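Local coordinates for protein glycoside hydrolase, family 11\:clostridium cellulosome enzyme, dockerin type i\:polysaccharide (Clostridium thermocellum, PDB 2C79) that probably removes acetyl groups from xylan as a metal-dependent acetyl xylan esterase of the polysaccharide deacetylase (NodB homology) family, at residues F11-D16 with D156-P161; N63-Y68 with R80-D85. All coordinates share one frame; numbering follows the deposited sequence.

Interaction 1 of 2, residues F11-D16 with D156-P161; sequences FDDGPD and DVQPEP. With CO (cobalt (II) ion), chain B.
Phe-11 meets Asp-156 through its CB, 3.5 Å from Asp-156 OD1, while its ring leads off elsewhere. At Asp-12 the backbone makes the link: Asp-12 O accepts from Asp-156 N at 3.0 Å, a bent bond of 133°. The Asp-12 side chain turns away to a salt bridge with Arg-102, and its OD2 accepts a hydrogen bond from a cobalt-bound water. Asp-13 contributes both carboxylate oxygens. OD1 binds cobalt at 2.3 Å; OD2 takes a weak hydrogen bond from Gln-158 NE2 at 2.8 Å, the two planes 39° apart, and also accepts a hydrogen bond from a second metal-bound water. Gly-14 N donates to a water that lies 2.7 Å from Asp-156 OD1, and Gly-14 CA rests on Val-157 CG2. This methyl, anti to the carbonyl carbon of Val-157 and beside its N, also packs at 3.5 Å on Asp-16 CB, beyond the cis peptide before Pro-15. Asp-16 OD1 caps helix 17-30 by accepting from Leu-19 N, and Asp-156 OD2 hydrogen-bonds Thr-20 OG1 of that helix. The segment carries the FDDGP part of the TFDDGP motif of NodB-type deacetylases; Gln-158 and the metal-bound water would be expected to limit rotation of the Asp-13 carboxylate while OD1 is bound to cobalt.

Interaction 2 of 2, residues N63-Y68 with R80-D85; sequences NHSWSY and RKSIAD. With CO (cobalt (II) ion), chain B.
Two hydrogen bonds join the loop to the helix, from Asn-63 to Ile-83 and from Trp-66 to Ser-82. Asn-63 ND2 donates to Ile-83 O at 3.1 Å, with the acceptor in the amide plane and the amide nitrogen arriving on a carbonyl lone pair. With CG anti to the backbone N of Asn-63 (chi1 -170°), the amide reaches across to the helix, where ND2 also bonds Asn-87 OD1, one turn further on. Trp-66 N points almost straight at Ser-82 OG, 3.0 Å away with an angle of 173° at the hydrogen.

Within the loop, two side chains brace consecutive turns of the backbone. Asn-63 OD1 accepts from Ser-65 N at 2.8 Å, an Asx turn, and Ser-65 OG accepts from Ser-67 N at 3.0 Å, an ST turn that follows directly.

Van der Waals contact adds to these bonds. Near the partly exposed end, CE3 of the Trp-66 benzo ring comes to 3.6 Å from Asp-85 CB, with the indole and the carboxylate planes 78° apart.

The charged pair belongs to the helix alone: Lys-81 NZ bridges to Asp-85 OD2, on its syn lone pair, one turn along.

Metal binding falls to His-64, whose side chain leaves the helix behind and puts NE2 2.2 Å from cobalt; Asp-13 and four waters complete the six ligands. His-64 ND1 bonds Arg-102 O, consistent with a proton on ND1 and the NE2 lone pair given to the metal. One amide, that of Asn-63, thus serves both turn and helix, bracing the backbone on either side of the metal-binding histidine.

In the fold
From the N terminus, strand 6-12 leads into segment 11-16, met much later by the loop after strand 151-155; interaction 1 therefore closes a long loop that contains most of the chain. Interaction 2 is nested within it and closes a short one, between the loop after strand 60-63 and helix 76-94. Their centres lie about 17 Å apart, yet the two meet at the cobalt, with four metal-bound waters common to both, and a probable hydrogen bond runs from Tyr-68 OH to Asp-13 O. Interaction 1 ties strand 6-12 to the loop after strand 151-155, and interaction 2 ties the loop that carries His-64 to helix 76-94.

Interaction 1 of 2, residues F11-D16 with D156-P161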
ATOM      1  N   PHE A  11      -0.353  -0.904   2.703  1.00  4.87           N
ATOM      2  CA  PHE A  11      -1.720  -1.138   3.196  1.00  5.19           C
ATOM      3  C   PHE A  11      -2.722  -0.659   2.151  1.00  5.16           C
ATOM      4  O   PHE A  11      -2.701   0.517   1.740  1.00  6.32           O
ATOM      5  CB  PHE A  11      -1.944  -0.316   4.483  1.00  4.99           C
ATOM      6  CG  PHE A  11      -1.091  -0.793   5.629  1.00  4.79           C
ATOM      7  CD1 PHE A  11      -1.469  -1.939   6.373  1.00  5.99           C
ATOM      8  CD2 PHE A  11       0.123  -0.170   5.920  1.00  5.82           C
ATOM      9  CE1 PHE A  11      -0.656  -2.395   7.408  1.00  5.57           C
ATOM     10  CE2 PHE A  11       0.930  -0.642   6.985  1.00  6.83           C
ATOM     11  CZ  PHE A  11       0.543  -1.758   7.714  1.00  6.35           C
ATOM     12  N   ASP A  12      -3.608  -1.557   1.729  1.00  4.85           N
ATOM     13  CA  ASP A  12      -4.665  -1.208   0.785  1.00  5.59           C
ATOM     14  C   ASP A  12      -5.961  -0.832   1.500  1.00  5.31           C
ATOM     15  O   ASP A  12      -6.205  -1.259   2.628  1.00  6.34           O
ATOM     16  CB  ASP A  12      -4.918  -2.364  -0.186  1.00  5.92           C
ATOM     17  CG  ASP A  12      -3.804  -2.526  -1.201  1.00  8.17           C
ATOM     18  OD1 ASP A  12      -2.905  -1.660  -1.243  1.00  9.57           O
ATOM     19  OD2 ASP A  12      -3.829  -3.519  -1.958  1.00  8.91           O
ATOM     20  N   ASP A  13      -6.786  -0.029   0.834  1.00  5.11           N
ATOM     21  CA  ASP A  13      -8.236  -0.168   0.921  1.00  5.48           C
ATOM     22  C   ASP A  13      -8.846   0.915   1.807  1.00  6.11           C
ATOM     23  O   ASP A  13     -10.029   0.866   2.144  1.00  7.44           O
ATOM     24  CB  ASP A  13      -8.612  -1.555   1.446  1.00  5.52           C
ATOM     25  CG  ASP A  13      -8.917  -2.537   0.331  1.00  6.72           C
ATOM     26  OD1 ASP A  13      -8.377  -2.360  -0.781  1.00  6.31           O
ATOM     27  OD2 ASP A  13      -9.696  -3.483   0.566  1.00  8.92           O
ATOM     28  N   GLY A  14      -8.025   1.892   2.177  1.00  5.36           N
ATOM     29  CA  GLY A  14      -8.470   3.025   2.961  1.00  6.12           C
ATOM     30  C   GLY A  14      -8.441   4.310   2.159  1.00  5.07           C
ATOM     31  O   GLY A  14      -8.298   4.277   0.929  1.00  5.93           O
ATOM     32  N   PRO A  15      -8.567   5.455   2.829  1.00  5.72           N
ATOM     33  CA  PRO A  15      -8.538   5.625   4.287  1.00  5.88           C
ATOM     34  C   PRO A  15      -9.876   5.399   4.944  1.00  5.76           C
ATOM     35  O   PRO A  15     -10.939   5.722   4.371  1.00  7.00           O
ATOM     36  CB  PRO A  15      -8.149   7.103   4.442  1.00  6.89           C
ATOM     37  CG  PRO A  15      -8.780   7.786   3.223  1.00  7.66           C
ATOM     38  CD  PRO A  15      -8.518   6.742   2.104  1.00  6.66           C
ATOM     39  N   ASP A  16      -9.801   4.955   6.189  1.00  5.76           N
ATOM     40  CA  ASP A  16     -10.987   4.890   7.053  1.00  6.17           C
ATOM     41  C   ASP A  16     -10.577   5.509   8.372  1.00  6.24           C
ATOM     42  O   ASP A  16      -9.611   5.067   8.996  1.00  6.00           O
ATOM     43  CB  ASP A  16     -11.395   3.413   7.236  1.00  7.06           C
ATOM     44  CG  ASP A  16     -12.657   3.259   8.086  1.00  8.06           C
ATOM     45  OD1 ASP A  16     -12.563   3.305   9.327  1.00  9.36           O
ATOM     46  OD2 ASP A  16     -13.765   3.120   7.510  1.00 12.81           O
ATOM     47  N   ASP A 156      -5.302  -1.985   5.380  1.00  6.18           N
ATOM     48  CA  ASP A 156      -5.700  -1.277   6.614  1.00  6.92           C
ATOM     49  C   ASP A 156      -7.193  -1.311   6.808  1.00  7.03           C
ATOM     50  O   ASP A 156      -7.666  -1.208   7.953  1.00  7.62           O
ATOM     51  CB  ASP A 156      -5.146   0.162   6.719  1.00  7.60           C
ATOM     52  CG  ASP A 156      -5.451   1.033   5.532  1.00  7.55           C
ATOM     53  OD1 ASP A 156      -5.290   0.566   4.390  1.00  9.15           O
ATOM     54  OD2 ASP A 156      -5.758   2.236   5.753  1.00  9.60           O
ATOM     55  N   VAL A 157      -7.953  -1.531   5.717  1.00  6.07           N
ATOM     56  CA  VAL A 157      -9.402  -1.489   5.807  1.00  7.48           C
ATOM     57  C   VAL A 157      -9.982  -2.748   5.174  1.00  6.71           C
ATOM     58  O   VAL A 157      -9.726  -3.021   4.013  1.00  7.81           O
ATOM     59  CB  VAL A 157      -9.958  -0.218   5.078  1.00  7.73           C
ATOM     60  CG1 VAL A 157     -11.471  -0.171   5.170  1.00 12.55           C
ATOM     61  CG2 VAL A 157      -9.347   1.051   5.722  1.00 10.16           C
ATOM     62  N   GLN A 158     -10.800  -3.467   5.957  1.00  6.61           N
ATOM     63  CA  GLN A 158     -11.545  -4.662   5.517  1.00  6.42           C
ATOM     64  C   GLN A 158     -12.713  -4.789   6.474  1.00  7.19           C
ATOM     65  O   GLN A 158     -12.671  -4.234   7.591  1.00  6.91           O
ATOM     66  CB  GLN A 158     -10.678  -5.941   5.632  1.00  6.85           C
ATOM     67  CG  GLN A 158      -9.693  -6.147   4.482  1.00  7.38           C
ATOM     68  CD  GLN A 158     -10.442  -6.502   3.223  1.00  9.81           C
ATOM     69  OE1 GLN A 158     -11.126  -7.547   3.153  1.00 13.48           O
ATOM     70  NE2 GLN A 158     -10.406  -5.625   2.255  1.00 14.58           N
ATOM     71  N   PRO A 159     -13.734  -5.558   6.085  1.00  7.52           N
ATOM     72  CA  PRO A 159     -14.805  -5.920   7.038  1.00  7.19           C
ATOM     73  C   PRO A 159     -14.207  -6.619   8.262  1.00  7.77           C
ATOM     74  O   PRO A 159     -13.234  -7.384   8.144  1.00  9.31           O
ATOM     75  CB  PRO A 159     -15.681  -6.895   6.239  1.00  8.99           C
ATOM     76  CG  PRO A 159     -15.492  -6.392   4.759  1.00  8.65           C
ATOM     77  CD  PRO A 159     -13.963  -6.132   4.731  1.00  9.54           C
ATOM     78  N   GLU A 160     -14.811  -6.391   9.425  1.00  7.78           N
ATOM     79  CA  GLU A 160     -14.266  -6.987  10.661  1.00  8.17           C
ATOM     80  C   GLU A 160     -14.865  -8.364  10.949  1.00  7.40           C
ATOM     81  O   GLU A 160     -15.911  -8.733  10.412  1.00  8.28           O
ATOM     82  CB  GLU A 160     -14.541  -6.037  11.812  1.00  9.74           C
ATOM     83  CG  GLU A 160     -13.624  -4.770  11.633  1.00 14.10           C
ATOM     84  CD  GLU A 160     -13.770  -3.733  12.681  1.00 20.11           C
ATOM     85  OE1 GLU A 160     -13.027  -3.815  13.673  1.00 19.77           O
ATOM     86  OE2 GLU A 160     -14.585  -2.796  12.482  1.00 23.45           O
ATOM     87  N   PRO A 161     -14.190  -9.153  11.801  1.00  7.35           N
ATOM     88  CA  PRO A 161     -12.905  -8.883  12.481  1.00  7.88           C
ATOM     89  C   PRO A 161     -11.766  -8.615  11.512  1.00  7.05           C
ATOM     90  O   PRO A 161     -11.648  -9.284  10.448  1.00  7.71           O
ATOM     91  CB  PRO A 161     -12.634 -10.216  13.215  1.00  9.71           C
ATOM     92  CG  PRO A 161     -13.924 -10.782  13.490  1.00 10.76           C
ATOM     93  CD  PRO A 161     -14.757 -10.461  12.221  1.00  9.57           C
TER
HETATM   94 CO    CO B1685      -7.974  -3.583  -2.690  1.00  7.24          CO
HETATM   95  O   HOH W   1      -5.133   2.181   2.258  1.00  7.26           O
HETATM   96  O   HOH W   2      -6.452  -4.684  -1.792  1.00  9.07           O
HETATM   97  O   HOH W   3      -9.372  -4.978  -1.923  1.00  9.97           O
HETATM   98  O   HOH W   4      -9.606  -2.940  -3.810  1.00  9.78           O
HETATM   99  O   HOH W   5      -7.525  -5.043  -4.340  1.00 10.19           O

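Interaction 2 of 2, residues N63-Y68 with R80-D85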
ATOM      1  N   ASN A  63      -1.637   4.991  -5.186  1.00  5.00           N
ATOM      2  CA  ASN A  63      -2.966   5.045  -5.818  1.00  4.57           C
ATOM      3  C   ASN A  63      -3.530   3.604  -5.939  1.00  5.18           C
ATOM      4  O   ASN A  63      -2.833   2.732  -6.503  1.00  6.80           O
ATOM      5  CB  ASN A  63      -2.755   5.652  -7.216  1.00  5.79           C
ATOM      6  CG  ASN A  63      -4.041   6.011  -7.950  1.00  5.92           C
ATOM      7  OD1 ASN A  63      -4.980   5.214  -8.015  1.00  8.04           O
ATOM      8  ND2 ASN A  63      -4.081   7.215  -8.554  1.00  7.30           N
ATOM      9  N   HIS A  64      -4.722   3.363  -5.368  1.00  4.81           N
ATOM     10  CA  HIS A  64      -5.384   2.047  -5.499  1.00  4.82           C
ATOM     11  C   HIS A  64      -6.694   2.205  -6.281  1.00  5.42           C
ATOM     12  O   HIS A  64      -7.634   1.417  -6.110  1.00  6.44           O
ATOM     13  CB  HIS A  64      -5.607   1.416  -4.105  1.00  5.61           C
ATOM     14  CG  HIS A  64      -5.977  -0.042  -4.098  1.00  5.87           C
ATOM     15  ND1 HIS A  64      -5.423  -0.990  -4.956  1.00  6.69           N
ATOM     16  CD2 HIS A  64      -6.758  -0.742  -3.227  1.00  7.29           C
ATOM     17  CE1 HIS A  64      -5.899  -2.197  -4.637  1.00  6.18           C
ATOM     18  NE2 HIS A  64      -6.708  -2.077  -3.590  1.00  6.11           N
ATOM     19  N   SER A  65      -6.760   3.228  -7.131  1.00  4.75           N
ATOM     20  CA  SER A  65      -7.910   3.433  -8.014  1.00  5.27           C
ATOM     21  C   SER A  65      -9.016   4.234  -7.327  1.00  4.82           C
ATOM     22  O   SER A  65      -9.001   4.398  -6.107  1.00  5.50           O
ATOM     23  CB  SER A  65      -8.457   2.090  -8.502  1.00  6.84           C
ATOM     24  OG  SER A  65      -9.668   1.763  -7.844  1.00  6.89           O
ATOM     25  N   TRP A  66      -9.976   4.731  -8.106  1.00  5.51           N
ATOM     26  CA  TRP A  66     -11.104   5.457  -7.530  1.00  5.73           C
ATOM     27  C   TRP A  66     -12.018   4.573  -6.689  1.00  5.71           C
ATOM     28  O   TRP A  66     -12.676   5.051  -5.752  1.00  6.21           O
ATOM     29  CB  TRP A  66     -11.923   6.093  -8.658  1.00  6.31           C
ATOM     30  CG  TRP A  66     -13.034   6.978  -8.148  1.00  6.77           C
ATOM     31  CD1 TRP A  66     -14.369   6.708  -8.141  1.00  8.27           C
ATOM     32  CD2 TRP A  66     -12.877   8.249  -7.488  1.00  7.75           C
ATOM     33  NE1 TRP A  66     -15.060   7.754  -7.597  1.00  9.59           N
ATOM     34  CE2 TRP A  66     -14.175   8.707  -7.152  1.00  8.13           C
ATOM     35  CE3 TRP A  66     -11.767   9.070  -7.200  1.00  8.31           C
ATOM     36  CZ2 TRP A  66     -14.388   9.937  -6.496  1.00 10.29           C
ATOM     37  CZ3 TRP A  66     -11.981  10.275  -6.512  1.00 10.39           C
ATOM     38  CH2 TRP A  66     -13.289  10.687  -6.170  1.00 11.89           C
ATOM     39  N   SER A  67     -12.063   3.274  -7.013  1.00  6.63           N
ATOM     40  CA  SER A  67     -13.046   2.394  -6.386  1.00  6.65           C
ATOM     41  C   SER A  67     -12.475   0.989  -6.173  1.00  6.19           C
ATOM     42  O   SER A  67     -11.231   0.847  -6.011  1.00  7.28           O
ATOM     43  CB  SER A  67     -14.374   2.355  -7.181  1.00  8.23           C
ATOM     44  OG  SER A  67     -15.420   1.743  -6.376  1.00  9.61           O
ATOM     45  N   TYR A  68     -13.365   0.002  -6.132  1.00  6.90           N
ATOM     46  CA  TYR A  68     -12.974  -1.359  -5.771  1.00  6.80           C
ATOM     47  C   TYR A  68     -13.159  -2.349  -6.951  1.00  6.82           C
ATOM     48  O   TYR A  68     -13.163  -3.570  -6.763  1.00  8.74           O
ATOM     49  CB  TYR A  68     -13.775  -1.827  -4.537  1.00  8.32           C
ATOM     50  CG  TYR A  68     -13.441  -0.996  -3.343  1.00  6.96           C
ATOM     51  CD1 TYR A  68     -12.279  -1.284  -2.598  1.00  8.26           C
ATOM     52  CD2 TYR A  68     -14.192   0.148  -3.018  1.00  8.59           C
ATOM     53  CE1 TYR A  68     -11.940  -0.527  -1.502  1.00  8.71           C
ATOM     54  CE2 TYR A  68     -13.806   0.954  -1.874  1.00  8.91           C
ATOM     55  CZ  TYR A  68     -12.680   0.597  -1.147  1.00  9.37           C
ATOM     56  OH  TYR A  68     -12.288   1.360  -0.025  1.00 12.24           O
ATOM     57  N   ARG A  80      -8.053   6.108 -17.174  1.00  9.91           N
ATOM     58  CA  ARG A  80      -7.515   7.462 -16.964  0.50 10.16           C
ATOM     59  C   ARG A  80      -8.317   8.250 -15.933  1.00  9.56           C
ATOM     60  O   ARG A  80      -7.742   8.966 -15.070  1.00 10.63           O
ATOM     61  CB  ARG A  80      -7.493   8.245 -18.278  0.50 10.61           C
ATOM     62  CG  ARG A  80      -6.184   8.105 -19.094  0.50 14.25           C
ATOM     63  CD  ARG A  80      -6.172   9.023 -20.343  0.50 17.13           C
ATOM     64  NE  ARG A  80      -7.260   8.655 -21.240  0.50 19.27           N
ATOM     65  CZ  ARG A  80      -7.128   8.051 -22.419  0.50 19.44           C
ATOM     66  NH1 ARG A  80      -5.934   7.783 -22.943  0.50 23.32           N
ATOM     67  NH2 ARG A  80      -8.211   7.730 -23.088  0.50 19.08           N
ATOM     68  N   LYS A  81      -9.646   8.148 -16.021  1.00  8.31           N
ATOM     69  CA  LYS A  81     -10.507   8.892 -15.074  1.00  8.30           C
ATOM     70  C   LYS A  81     -10.298   8.406 -13.638  1.00  7.11           C
ATOM     71  O   LYS A  81     -10.173   9.185 -12.688  1.00  8.55           O
ATOM     72  CB  LYS A  81     -11.981   8.792 -15.457  1.00  9.80           C
ATOM     73  CG  LYS A  81     -12.902   9.510 -14.501  1.00 11.87           C
ATOM     74  CD  LYS A  81     -14.344   9.509 -15.010  1.00 14.02           C
ATOM     75  CE  LYS A  81     -15.315  10.050 -13.952  1.00 18.38           C
ATOM     76  NZ  LYS A  81     -14.925  11.414 -13.486  1.00 21.40           N
ATOM     77  N   SER A  82     -10.299   7.084 -13.482  1.00  7.55           N
ATOM     78  CA  SER A  82     -10.153   6.492 -12.141  1.00  6.42           C
ATOM     79  C   SER A  82      -8.815   6.910 -11.477  1.00  7.51           C
ATOM     80  O   SER A  82      -8.788   7.327 -10.317  1.00  8.16           O
ATOM     81  CB  SER A  82     -10.238   4.965 -12.296  1.00  6.67           C
ATOM     82  OG  SER A  82     -10.060   4.354 -11.038  1.00  6.87           O
ATOM     83  N   ILE A  83      -7.718   6.818 -12.232  0.50  7.59           N
ATOM     84  CA  ILE A  83      -6.388   7.204 -11.703  0.50  8.21           C
ATOM     85  C   ILE A  83      -6.244   8.724 -11.481  0.50  8.31           C
ATOM     86  O   ILE A  83      -5.651   9.147 -10.478  0.50  7.39           O
ATOM     87  CB  ILE A  83      -5.244   6.671 -12.596  0.50  8.51           C
ATOM     88  CG1 ILE A  83      -4.843   5.239 -12.178  0.50 12.07           C
ATOM     89  CG2 ILE A  83      -3.993   7.561 -12.447  0.50  8.11           C
ATOM     90  CD1 ILE A  83      -5.919   4.219 -12.150  0.50 14.38           C
ATOM     91  N   ALA A  84      -6.737   9.537 -12.426  1.00  8.09           N
ATOM     92  CA  ALA A  84      -6.590  10.988 -12.319  1.00  8.46           C
ATOM     93  C   ALA A  84      -7.420  11.536 -11.187  1.00  8.83           C
ATOM     94  O   ALA A  84      -6.953  12.392 -10.419  1.00 10.67           O
ATOM     95  CB  ALA A  84      -6.958  11.683 -13.628  1.00  8.81           C
ATOM     96  N   ASP A  85      -8.641  11.052 -11.062  1.00  7.59           N
ATOM     97  CA  ASP A  85      -9.521  11.559  -9.991  1.00  8.30           C
ATOM     98  C   ASP A  85      -8.943  11.214  -8.621  1.00  8.06           C
ATOM     99  O   ASP A  85      -9.075  12.012  -7.658  1.00  9.44           O
ATOM    100  CB  ASP A  85     -10.945  10.980 -10.143  1.00  9.52           C
ATOM    101  CG  ASP A  85     -11.718  11.619 -11.295  1.00 10.64           C
ATOM    102  OD1 ASP A  85     -11.179  12.537 -11.978  1.00 13.14           O
ATOM    103  OD2 ASP A  85     -12.877  11.167 -11.581  1.00 12.36           O
TER
HETATM  104 CO    CO B1685      -7.974  -3.583  -2.690  1.00  7.24          CO
HETATM  105  O   HOH W   3      -9.372  -4.978  -1.923  1.00  9.97           O
HETATM  106  O   HOH W   4      -9.606  -2.940  -3.810  1.00  9.78           O
HETATM  107  O   HOH W   5      -7.525  -5.043  -4.340  1.00 10.19           O
HETATM  108  O   HOH W   2      -6.452  -4.684  -1.792  1.00  9.07           O